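PDB 2EKL: D-3-phosphoglycerate dehydrogenase from Sulfolobus tokodaii, which probably catalyses the NAD-dependent oxidation of D-3-phosphoglycerate, the entry step of serine biosynthesis, and binds NAD between its two domains. Local coordinates for residues 100-105 / 285-291; 230-235 / 257-261. All blocks are in the same frame, centred on the assembly; numbering follows the deposited sequence.

Contact 1: residues 100-105 / 285-291; sequences ASTDSA and GAQTKEA. With NAD (nicotinamide-adenine-dinucleotide), chain B.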
ATOM      1  N   ALA A 100       4.425 -11.736 -17.254  1.00 17.82           N
ATOM      2  CA  ALA A 100       4.675 -10.354 -17.656  1.00 17.77           C
ATOM      3  C   ALA A 100       4.269  -9.258 -16.665  1.00 18.52           C
ATOM      4  O   ALA A 100       4.818  -8.156 -16.704  1.00 19.72           O
ATOM      5  CB  ALA A 100       4.009 -10.087 -18.995  1.00 19.97           C
ATOM      6  N   SER A 101       3.324  -9.546 -15.778  1.00 18.35           N
ATOM      7  CA  SER A 101       2.866  -8.526 -14.841  1.00 17.18           C
ATOM      8  C   SER A 101       3.203  -8.787 -13.376  1.00 18.38           C
ATOM      9  O   SER A 101       2.714  -8.080 -12.493  1.00 16.56           O
ATOM     10  CB  SER A 101       1.353  -8.354 -14.972  1.00 18.77           C
ATOM     11  OG  SER A 101       0.666  -9.472 -14.440  1.00 20.72           O
ATOM     12  N   THR A 102       4.045  -9.782 -13.119  1.00 15.61           N
ATOM     13  CA  THR A 102       4.407 -10.146 -11.751  1.00 16.47           C
ATOM     14  C   THR A 102       4.614  -9.000 -10.761  1.00 15.77           C
ATOM     15  O   THR A 102       3.893  -8.908  -9.767  1.00 15.73           O
ATOM     16  CB  THR A 102       5.668 -11.042 -11.727  1.00 16.43           C
ATOM     17  OG1 THR A 102       5.422 -12.235 -12.482  1.00 17.73           O
ATOM     18  CG2 THR A 102       6.024 -11.425 -10.293  1.00 19.04           C
ATOM     19  N   ASP A 103       5.583  -8.123 -11.016  1.00 14.16           N
ATOM     20  CA  ASP A 103       5.847  -7.037 -10.068  1.00 15.25           C
ATOM     21  C   ASP A 103       4.675  -6.086  -9.858  1.00 14.51           C
ATOM     22  O   ASP A 103       4.483  -5.567  -8.757  1.00 14.91           O
ATOM     23  CB  ASP A 103       7.098  -6.243 -10.470  1.00 14.41           C
ATOM     24  CG  ASP A 103       8.384  -7.044 -10.298  1.00 19.16           C
ATOM     25  OD1 ASP A 103       8.439  -7.921  -9.405  1.00 17.83           O
ATOM     26  OD2 ASP A 103       9.350  -6.784 -11.048  1.00 18.85           O
ATOM     27  N   SER A 104       3.893  -5.846 -10.902  1.00 14.39           N
ATOM     28  CA  SER A 104       2.744  -4.961 -10.755  1.00 14.27           C
ATOM     29  C   SER A 104       1.683  -5.614  -9.867  1.00 14.84           C
ATOM     30  O   SER A 104       1.043  -4.943  -9.057  1.00 14.67           O
ATOM     31  CB  SER A 104       2.163  -4.612 -12.125  1.00 13.44           C
ATOM     32  OG  SER A 104       3.021  -3.697 -12.793  1.00 14.77           O
ATOM     33  N   ALA A 105       1.512  -6.925 -10.005  1.00 13.08           N
ATOM     34  CA  ALA A 105       0.530  -7.643  -9.190  1.00 13.76           C
ATOM     35  C   ALA A 105       1.019  -7.712  -7.743  1.00 14.92           C
ATOM     36  O   ALA A 105       0.231  -7.583  -6.802  1.00 13.83           O
ATOM     37  CB  ALA A 105       0.302  -9.056  -9.753  1.00 13.62           C
ATOM     38  N   GLY A 285      -4.487  -5.295 -11.349  1.00 14.14           N
ATOM     39  CA  GLY A 285      -3.214  -5.922 -11.020  1.00 14.55           C
ATOM     40  C   GLY A 285      -2.127  -5.866 -12.081  1.00 16.27           C
ATOM     41  O   GLY A 285      -0.943  -5.740 -11.756  1.00 14.64           O
ATOM     42  N   ALA A 286      -2.515  -5.971 -13.349  1.00 15.71           N
ATOM     43  CA  ALA A 286      -1.551  -5.925 -14.444  1.00 16.06           C
ATOM     44  C   ALA A 286      -1.631  -4.583 -15.165  1.00 16.45           C
ATOM     45  O   ALA A 286      -0.990  -4.384 -16.198  1.00 17.68           O
ATOM     46  CB  ALA A 286      -1.835  -7.056 -15.436  1.00 14.57           C
ATOM     47  N   GLN A 287      -2.404  -3.657 -14.611  1.00 16.63           N
ATOM     48  CA  GLN A 287      -2.578  -2.360 -15.246  1.00 18.36           C
ATOM     49  C   GLN A 287      -1.573  -1.258 -14.927  1.00 17.25           C
ATOM     50  O   GLN A 287      -1.893  -0.296 -14.233  1.00 17.55           O
ATOM     51  CB  GLN A 287      -3.995  -1.843 -14.981  1.00 20.72           C
ATOM     52  CG  GLN A 287      -5.084  -2.685 -15.632  1.00 24.00           C
ATOM     53  CD  GLN A 287      -4.999  -2.667 -17.145  1.00 27.23           C
ATOM     54  OE1 GLN A 287      -5.007  -1.603 -17.764  1.00 30.79           O
ATOM     55  NE2 GLN A 287      -4.921  -3.845 -17.749  1.00 29.90           N
ATOM     56  N   THR A 288      -0.350  -1.416 -15.422  1.00 17.53           N
ATOM     57  CA  THR A 288       0.675  -0.389 -15.267  1.00 16.55           C
ATOM     58  C   THR A 288       1.273  -0.210 -16.655  1.00 16.37           C
ATOM     59  O   THR A 288       1.211  -1.117 -17.486  1.00 16.84           O
ATOM     60  CB  THR A 288       1.805  -0.789 -14.291  1.00 17.41           C
ATOM     61  OG1 THR A 288       2.465  -1.970 -14.765  1.00 17.79           O
ATOM     62  CG2 THR A 288       1.248  -1.024 -12.895  1.00 15.92           C
ATOM     63  N   LYS A 289       1.836   0.961 -16.915  1.00 16.78           N
ATOM     64  CA  LYS A 289       2.447   1.236 -18.208  1.00 17.64           C
ATOM     65  C   LYS A 289       3.539   0.205 -18.494  1.00 17.26           C
ATOM     66  O   LYS A 289       3.624  -0.347 -19.600  1.00 16.09           O
ATOM     67  CB  LYS A 289       3.040   2.649 -18.201  1.00 21.29           C
ATOM     68  CG  LYS A 289       3.854   3.007 -19.435  1.00 27.19           C
ATOM     69  CD  LYS A 289       4.343   4.452 -19.377  1.00 31.31           C
ATOM     70  CE  LYS A 289       5.169   4.738 -18.124  1.00 35.34           C
ATOM     71  NZ  LYS A 289       6.435   3.949 -18.065  1.00 37.42           N
ATOM     72  N   GLU A 290       4.357  -0.065 -17.482  1.00 15.94           N
ATOM     73  CA  GLU A 290       5.457  -1.014 -17.618  1.00 16.81           C
ATOM     74  C   GLU A 290       5.004  -2.447 -17.890  1.00 16.66           C
ATOM     75  O   GLU A 290       5.539  -3.109 -18.786  1.00 16.91           O
ATOM     76  CB  GLU A 290       6.343  -0.980 -16.363  1.00 16.86           C
ATOM     77  CG  GLU A 290       7.094   0.334 -16.131  1.00 18.29           C
ATOM     78  CD  GLU A 290       6.221   1.450 -15.566  1.00 18.62           C
ATOM     79  OE1 GLU A 290       5.055   1.189 -15.198  1.00 18.13           O
ATOM     80  OE2 GLU A 290       6.718   2.596 -15.473  1.00 19.04           O
ATOM     81  N   ALA A 291       4.032  -2.936 -17.122  1.00 15.56           N
ATOM     82  CA  ALA A 291       3.541  -4.297 -17.311  1.00 15.35           C
ATOM     83  C   ALA A 291       2.874  -4.473 -18.670  1.00 16.19           C
ATOM     84  O   ALA A 291       3.090  -5.475 -19.354  1.00 16.08           O
ATOM     85  CB  ALA A 291       2.562  -4.670 -16.198  1.00 14.35           C
TER
HETATM   86  PA  NAD B1300       2.355 -19.103 -10.597  1.00 21.06           P
HETATM   87  O1A NAD B1300       3.753 -18.640 -10.650  1.00 20.44           O
HETATM   88  O2A NAD B1300       1.971 -20.212 -11.563  1.00 18.98           O
HETATM   89  O5B NAD B1300       2.068 -19.533  -9.081  1.00 21.90           O
HETATM   90  C5B NAD B1300       0.800 -20.069  -8.735  1.00 21.47           C
HETATM   91  C4B NAD B1300       1.123 -21.042  -7.447  1.00 23.44           C
HETATM   92  O4B NAD B1300      -0.080 -21.359  -6.729  1.00 24.95           O
HETATM   93  C3B NAD B1300       1.909 -22.315  -7.909  1.00 23.53           C
HETATM   94  O3B NAD B1300       3.115 -22.489  -7.167  1.00 21.77           O
HETATM   95  C2B NAD B1300       0.849 -23.414  -7.766  1.00 25.95           C
HETATM   96  O2B NAD B1300       1.294 -24.737  -7.585  1.00 25.74           O
HETATM   97  C1B NAD B1300       0.066 -22.816  -6.656  1.00 25.19           C
HETATM   98  N9A NAD B1300      -1.265 -23.466  -6.436  1.00 26.04           N
HETATM   99  C8A NAD B1300      -2.226 -23.895  -7.339  1.00 26.96           C
HETATM  100  N7A NAD B1300      -3.274 -24.428  -6.668  1.00 28.93           N
HETATM  101  C5A NAD B1300      -3.006 -24.348  -5.344  1.00 29.54           C
HETATM  102  C6A NAD B1300      -3.698 -24.729  -4.127  1.00 31.61           C
HETATM  103  N6A NAD B1300      -4.888 -25.305  -4.170  1.00 34.11           N
HETATM  104  N1A NAD B1300      -3.091 -24.482  -2.849  1.00 31.28           N
HETATM  105  C2A NAD B1300      -1.803 -23.863  -2.736  1.00 31.34           C
HETATM  106  N3A NAD B1300      -1.125 -23.492  -3.921  1.00 26.81           N
HETATM  107  C4A NAD B1300      -1.722 -23.733  -5.187  1.00 27.80           C
HETATM  108  O3  NAD B1300       1.368 -17.871 -10.918  1.00 21.21           O
HETATM  109  PN  NAD B1300       1.541 -16.296 -10.615  1.00 21.77           P
HETATM  110  O1N NAD B1300       2.294 -16.106  -9.366  1.00 21.50           O
HETATM  111  O2N NAD B1300       2.173 -15.746 -11.850  1.00 22.91           O
HETATM  112  O5D NAD B1300       0.012 -15.916 -10.563  1.00 23.42           O
HETATM  113  C5D NAD B1300      -0.728 -16.167  -9.387  1.00 22.92           C
HETATM  114  C4D NAD B1300      -2.179 -15.764  -9.548  1.00 24.51           C
HETATM  115  O4D NAD B1300      -2.323 -14.370  -9.750  1.00 21.35           O
HETATM  116  C3D NAD B1300      -2.951 -16.415 -10.731  1.00 23.97           C
HETATM  117  O3D NAD B1300      -4.272 -16.809 -10.330  1.00 25.10           O
HETATM  118  C2D NAD B1300      -2.912 -15.370 -11.786  1.00 23.92           C
HETATM  119  O2D NAD B1300      -3.819 -15.624 -12.841  1.00 25.81           O
HETATM  120  C1D NAD B1300      -3.130 -14.177 -10.898  1.00 23.02           C
HETATM  121  N1N NAD B1300      -2.792 -12.830 -11.441  1.00 21.81           N
HETATM  122  C2N NAD B1300      -3.731 -11.771 -11.237  1.00 21.52           C
HETATM  123  C3N NAD B1300      -3.428 -10.474 -11.748  1.00 21.19           C
HETATM  124  C7N NAD B1300      -4.393  -9.369 -11.535  1.00 20.79           C
HETATM  125  O7N NAD B1300      -4.505  -8.459 -12.517  1.00 21.24           O
HETATM  126  N7N NAD B1300      -5.143  -9.228 -10.452  1.00 20.69           N
HETATM  127  C4N NAD B1300      -2.143 -10.287 -12.474  1.00 22.15           C
HETATM  128  C5N NAD B1300      -1.200 -11.372 -12.674  1.00 22.62           C
HETATM  129  C6N NAD B1300      -1.539 -12.659 -12.146  1.00 22.58           C
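Ser104 and Thr288 meet hydroxyl to hydroxyl where the starts of helices 102-118 and 289-309 come together, at the crossover between the two domains of the D-2-hydroxyacid dehydrogenase fold. Ser104 CB lies 3.3 Å from Gly285 O. The tip, Ser104 OG, is turned anti to the carbonyl carbon (chi1 -73°); there it receives the proton of Thr288 OG1 at 2.7 Å, rests against the methyl CB of Ala291, and also bonds Glu139 of the second subunit. Thr288 is the N-cap of its helix: Thr288 OG1 accepts from Ala291 N at 3.0 Å while donating to Ser104. Threonine suits this place because its hydroxyl both caps and donates while its CG2 methyl packs against Ser104. A valine here would probably leave Ala291 N without its cap and Ser104 OG without this donor. Small residues let the backbones close in: CB of Ser101 and CB of Ala286 are tightly packed at 3.5 Å. Gly285 lies beside the nicotinamide amide, where a side-chain carbon would collide with C7N. On the nicotinamide ring itself, Ser101 OG approaches C5N to 3.2 Å.

Contact 2: residues 230-235 / 257-261; sequences NTSRAV and DVFWN. With NAD (nicotinamide-adenine-dinucleotide), chain B.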
ATOM      1  N   ASN A 230      -6.630 -10.865  -1.776  1.00 13.82           N
ATOM      2  CA  ASN A 230      -6.724 -11.730  -2.943  1.00 15.18           C
ATOM      3  C   ASN A 230      -6.515 -10.983  -4.256  1.00 16.80           C
ATOM      4  O   ASN A 230      -7.330 -10.148  -4.638  1.00 16.96           O
ATOM      5  CB  ASN A 230      -8.095 -12.423  -2.963  1.00 15.91           C
ATOM      6  CG  ASN A 230      -8.212 -13.474  -4.066  1.00 16.12           C
ATOM      7  OD1 ASN A 230      -7.266 -13.724  -4.812  1.00 17.30           O
ATOM      8  ND2 ASN A 230      -9.383 -14.092  -4.169  1.00 16.64           N
ATOM      9  N   THR A 231      -5.408 -11.275  -4.933  1.00 15.53           N
ATOM     10  CA  THR A 231      -5.138 -10.664  -6.229  1.00 16.44           C
ATOM     11  C   THR A 231      -4.958 -11.766  -7.264  1.00 17.40           C
ATOM     12  O   THR A 231      -4.469 -11.516  -8.362  1.00 19.49           O
ATOM     13  CB  THR A 231      -3.866  -9.786  -6.221  1.00 15.71           C
ATOM     14  OG1 THR A 231      -2.743 -10.565  -5.792  1.00 16.89           O
ATOM     15  CG2 THR A 231      -4.047  -8.593  -5.299  1.00 15.74           C
ATOM     16  N   SER A 232      -5.365 -12.982  -6.911  1.00 19.01           N
ATOM     17  CA  SER A 232      -5.236 -14.116  -7.822  1.00 19.36           C
ATOM     18  C   SER A 232      -6.537 -14.392  -8.572  1.00 19.77           C
ATOM     19  O   SER A 232      -6.741 -13.871  -9.672  1.00 18.53           O
ATOM     20  CB  SER A 232      -4.770 -15.364  -7.055  1.00 18.52           C
ATOM     21  OG  SER A 232      -5.670 -15.732  -6.025  1.00 22.47           O
ATOM     22  N   ARG A 233      -7.411 -15.212  -7.993  1.00 21.77           N
ATOM     23  CA  ARG A 233      -8.695 -15.531  -8.612  1.00 23.22           C
ATOM     24  C   ARG A 233      -9.818 -15.534  -7.580  1.00 21.33           C
ATOM     25  O   ARG A 233      -9.660 -16.055  -6.476  1.00 20.53           O
ATOM     26  CB  ARG A 233      -8.654 -16.898  -9.299  1.00 27.72           C
ATOM     27  CG  ARG A 233      -7.943 -16.911 -10.639  1.00 34.47           C
ATOM     28  CD  ARG A 233      -8.483 -18.035 -11.505  1.00 40.45           C
ATOM     29  NE  ARG A 233      -7.880 -18.056 -12.834  1.00 44.86           N
ATOM     30  CZ  ARG A 233      -8.266 -18.868 -13.813  1.00 46.47           C
ATOM     31  NH1 ARG A 233      -9.259 -19.725 -13.609  1.00 47.04           N
ATOM     32  NH2 ARG A 233      -7.659 -18.827 -14.992  1.00 46.71           N
ATOM     33  N   ALA A 234     -10.955 -14.959  -7.948  1.00 19.99           N
ATOM     34  CA  ALA A 234     -12.095 -14.899  -7.044  1.00 20.66           C
ATOM     35  C   ALA A 234     -12.587 -16.292  -6.656  1.00 20.72           C
ATOM     36  O   ALA A 234     -12.915 -16.534  -5.496  1.00 21.33           O
ATOM     37  CB  ALA A 234     -13.231 -14.100  -7.687  1.00 19.57           C
ATOM     38  N   VAL A 235     -12.624 -17.209  -7.620  1.00 22.51           N
ATOM     39  CA  VAL A 235     -13.104 -18.568  -7.361  1.00 23.31           C
ATOM     40  C   VAL A 235     -12.297 -19.349  -6.322  1.00 23.24           C
ATOM     41  O   VAL A 235     -12.744 -20.398  -5.853  1.00 23.45           O
ATOM     42  CB  VAL A 235     -13.174 -19.406  -8.668  1.00 23.88           C
ATOM     43  CG1 VAL A 235     -14.102 -18.734  -9.664  1.00 26.45           C
ATOM     44  CG2 VAL A 235     -11.789 -19.583  -9.261  1.00 23.38           C
ATOM     45  N   ASP A 257      -8.583  -7.655  -5.719  1.00 13.62           N
ATOM     46  CA  ASP A 257      -8.507  -7.001  -7.016  1.00 13.81           C
ATOM     47  C   ASP A 257      -9.386  -7.812  -7.973  1.00 13.42           C
ATOM     48  O   ASP A 257      -9.560  -7.448  -9.135  1.00 15.89           O
ATOM     49  CB  ASP A 257      -7.061  -6.989  -7.523  1.00 14.13           C
ATOM     50  CG  ASP A 257      -6.909  -6.258  -8.847  1.00 13.89           C
ATOM     51  OD1 ASP A 257      -7.385  -5.104  -8.953  1.00 13.52           O
ATOM     52  OD2 ASP A 257      -6.303  -6.829  -9.781  1.00 16.26           O
ATOM     53  N   VAL A 258      -9.935  -8.913  -7.469  1.00 15.51           N
ATOM     54  CA  VAL A 258     -10.780  -9.787  -8.282  1.00 17.93           C
ATOM     55  C   VAL A 258     -12.121 -10.119  -7.622  1.00 20.64           C
ATOM     56  O   VAL A 258     -12.193 -10.398  -6.421  1.00 19.48           O
ATOM     57  CB  VAL A 258     -10.043 -11.110  -8.604  1.00 17.19           C
ATOM     58  CG1 VAL A 258      -8.789 -10.818  -9.418  1.00 18.07           C
ATOM     59  CG2 VAL A 258      -9.687 -11.836  -7.313  1.00 18.32           C
ATOM     60  N   PHE A 259     -13.187 -10.081  -8.414  1.00 22.20           N
ATOM     61  CA  PHE A 259     -14.521 -10.381  -7.909  1.00 22.84           C
ATOM     62  C   PHE A 259     -15.144 -11.472  -8.771  1.00 24.15           C
ATOM     63  O   PHE A 259     -14.849 -11.580  -9.961  1.00 25.05           O
ATOM     64  CB  PHE A 259     -15.398  -9.124  -7.934  1.00 23.40           C
ATOM     65  CG  PHE A 259     -16.037  -8.803  -6.609  1.00 21.10           C
ATOM     66  CD1 PHE A 259     -15.255  -8.466  -5.507  1.00 22.23           C
ATOM     67  CD2 PHE A 259     -17.422  -8.840  -6.460  1.00 20.62           C
ATOM     68  CE1 PHE A 259     -15.841  -8.174  -4.276  1.00 21.88           C
ATOM     69  CE2 PHE A 259     -18.017  -8.548  -5.235  1.00 21.16           C
ATOM     70  CZ  PHE A 259     -17.226  -8.215  -4.140  1.00 24.01           C
ATOM     71  N   TRP A 260     -15.997 -12.287  -8.160  1.00 24.43           N
ATOM     72  CA  TRP A 260     -16.652 -13.384  -8.860  1.00 26.31           C
ATOM     73  C   TRP A 260     -17.298 -12.876 -10.141  1.00 26.64           C
ATOM     74  O   TRP A 260     -17.240 -13.534 -11.179  1.00 29.04           O
ATOM     75  CB  TRP A 260     -17.665 -14.032  -7.917  1.00 25.46           C
ATOM     76  CG  TRP A 260     -16.980 -14.559  -6.683  1.00 24.19           C
ATOM     77  CD1 TRP A 260     -16.451 -15.808  -6.507  1.00 24.00           C
ATOM     78  CD2 TRP A 260     -16.652 -13.815  -5.503  1.00 23.74           C
ATOM     79  NE1 TRP A 260     -15.808 -15.885  -5.291  1.00 23.68           N
ATOM     80  CE2 TRP A 260     -15.916 -14.677  -4.656  1.00 23.92           C
ATOM     81  CE3 TRP A 260     -16.902 -12.503  -5.079  1.00 24.76           C
ATOM     82  CZ2 TRP A 260     -15.428 -14.266  -3.410  1.00 23.26           C
ATOM     83  CZ3 TRP A 260     -16.416 -12.096  -3.838  1.00 23.92           C
ATOM     84  CH2 TRP A 260     -15.687 -12.977  -3.020  1.00 22.67           C
ATOM     85  N   ASN A 261     -17.892 -11.691 -10.054  1.00 27.91           N
ATOM     86  CA  ASN A 261     -18.518 -11.027 -11.193  1.00 27.95           C
ATOM     87  C   ASN A 261     -18.111  -9.561 -11.102  1.00 27.33           C
ATOM     88  O   ASN A 261     -18.309  -8.921 -10.068  1.00 26.11           O
ATOM     89  CB  ASN A 261     -20.042 -11.153 -11.137  1.00 28.28           C
ATOM     90  CG  ASN A 261     -20.536 -12.490 -11.658  1.00 30.25           C
ATOM     91  OD1 ASN A 261     -20.387 -12.803 -12.839  1.00 31.60           O
ATOM     92  ND2 ASN A 261     -21.122 -13.290 -10.775  1.00 32.70           N
TER
HETATM   93  PA  NAD B1300       2.355 -19.103 -10.597  1.00 21.06           P
HETATM   94  O1A NAD B1300       3.753 -18.640 -10.650  1.00 20.44           O
HETATM   95  O2A NAD B1300       1.971 -20.212 -11.563  1.00 18.98           O
HETATM   96  O5B NAD B1300       2.068 -19.533  -9.081  1.00 21.90           O
HETATM   97  C5B NAD B1300       0.800 -20.069  -8.735  1.00 21.47           C
HETATM   98  C4B NAD B1300       1.123 -21.042  -7.447  1.00 23.44           C
HETATM   99  O4B NAD B1300      -0.080 -21.359  -6.729  1.00 24.95           O
HETATM  100  C3B NAD B1300       1.909 -22.315  -7.909  1.00 23.53           C
HETATM  101  O3B NAD B1300       3.115 -22.489  -7.167  1.00 21.77           O
HETATM  102  C2B NAD B1300       0.849 -23.414  -7.766  1.00 25.95           C
HETATM  103  O2B NAD B1300       1.294 -24.737  -7.585  1.00 25.74           O
HETATM  104  C1B NAD B1300       0.066 -22.816  -6.656  1.00 25.19           C
HETATM  105  N9A NAD B1300      -1.265 -23.466  -6.436  1.00 26.04           N
HETATM  106  C8A NAD B1300      -2.226 -23.895  -7.339  1.00 26.96           C
HETATM  107  N7A NAD B1300      -3.274 -24.428  -6.668  1.00 28.93           N
HETATM  108  C5A NAD B1300      -3.006 -24.348  -5.344  1.00 29.54           C
HETATM  109  C6A NAD B1300      -3.698 -24.729  -4.127  1.00 31.61           C
HETATM  110  N6A NAD B1300      -4.888 -25.305  -4.170  1.00 34.11           N
HETATM  111  N1A NAD B1300      -3.091 -24.482  -2.849  1.00 31.28           N
HETATM  112  C2A NAD B1300      -1.803 -23.863  -2.736  1.00 31.34           C
HETATM  113  N3A NAD B1300      -1.125 -23.492  -3.921  1.00 26.81           N
HETATM  114  C4A NAD B1300      -1.722 -23.733  -5.187  1.00 27.80           C
HETATM  115  O3  NAD B1300       1.368 -17.871 -10.918  1.00 21.21           O
HETATM  116  PN  NAD B1300       1.541 -16.296 -10.615  1.00 21.77           P
HETATM  117  O1N NAD B1300       2.294 -16.106  -9.366  1.00 21.50           O
HETATM  118  O2N NAD B1300       2.173 -15.746 -11.850  1.00 22.91           O
HETATM  119  O5D NAD B1300       0.012 -15.916 -10.563  1.00 23.42           O
HETATM  120  C5D NAD B1300      -0.728 -16.167  -9.387  1.00 22.92           C
HETATM  121  C4D NAD B1300      -2.179 -15.764  -9.548  1.00 24.51           C
HETATM  122  O4D NAD B1300      -2.323 -14.370  -9.750  1.00 21.35           O
HETATM  123  C3D NAD B1300      -2.951 -16.415 -10.731  1.00 23.97           C
HETATM  124  O3D NAD B1300      -4.272 -16.809 -10.330  1.00 25.10           O
HETATM  125  C2D NAD B1300      -2.912 -15.370 -11.786  1.00 23.92           C
HETATM  126  O2D NAD B1300      -3.819 -15.624 -12.841  1.00 25.81           O
HETATM  127  C1D NAD B1300      -3.130 -14.177 -10.898  1.00 23.02           C
HETATM  128  N1N NAD B1300      -2.792 -12.830 -11.441  1.00 21.81           N
HETATM  129  C2N NAD B1300      -3.731 -11.771 -11.237  1.00 21.52           C
HETATM  130  C3N NAD B1300      -3.428 -10.474 -11.748  1.00 21.19           C
HETATM  131  C7N NAD B1300      -4.393  -9.369 -11.535  1.00 20.79           C
HETATM  132  O7N NAD B1300      -4.505  -8.459 -12.517  1.00 21.24           O
HETATM  133  N7N NAD B1300      -5.143  -9.228 -10.452  1.00 20.69           N
HETATM  134  C4N NAD B1300      -2.143 -10.287 -12.474  1.00 22.15           C
HETATM  135  C5N NAD B1300      -1.200 -11.372 -12.674  1.00 22.62           C
HETATM  136  C6N NAD B1300      -1.539 -12.659 -12.146  1.00 22.58           C
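Val258 turns CG1 anti to its carbonyl carbon (chi1 -62°), which leaves CG2 between backbone N and carbonyl carbon, and this second methyl of Val258 presses on the 230-235 loop, 3.4 Å from Ala234 N. Asn230 has its CG trans to the backbone N (chi1 -173°), which turns the amide back into its own loop and sets it roughly at right angles to Val258, whose CG2 touches it. The amide then works at both ends. Asn230 OD1 accepts from Ser232 N at 2.9 Å, closing an Asx turn, and from Ser232 OG at 2.8 Å, the two donors arriving from opposite faces of its plane. The N-H of Asn230 ND2 is almost straight (172°) toward Arg233 O, 3.0 Å away; that oxygen lies in the plane of the Asn230 amide, but the donor stands above the carbonyl plane of Arg233. ND2 also bonds Tyr254. A side-chain amide has its acceptor and its donor on separate atoms of one flat group, which suits asparagine to this buried spot.

Both segments follow neighbouring parallel strands, 226-230 and 251-256, of the Rossmann-type sheet, and their loops lie beside the nicotinamide half of NAD. The strand pairing runs one step further, through Asp257 N to Asn230 O at 3.0 Å. Asp257 OD2 accepts from the nicotinamide N7N at 2.7 Å, and Thr231 O takes a second bond from N7N at 3.2 Å. Ala234 is small enough for its CB to sit directly over the indole face, 3.8 Å from the centroid of the five-membered ring of Trp260, a CH-pi contact. Trp260 CZ3 lies over the centre of the Phe259 ring, while NE1 of the indole bonds Val237 O.

Contact 2 is nested within the long loop of chain that contact 1 closes, and their centres lie about 16 Å apart. They nevertheless touch directly: Gly285 N is 2.8 Å from Asp257 OD2, a probable hydrogen bond. Since that same oxygen also accepts from the nicotinamide amide, one carboxylate probably ties the start of segment 285-291 to the cofactor. NAD touches both contacts. Segments 230-235 and 257-261 hold the amide nitrogen of its carboxamide, whereas in contact 1 Gly285 and Ala286 approach the carboxamide oxygen and Ser101 and Ala105 the ring. Arg152, Ile153, Asp172 and Val204 bind NAD from elsewhere in the chain.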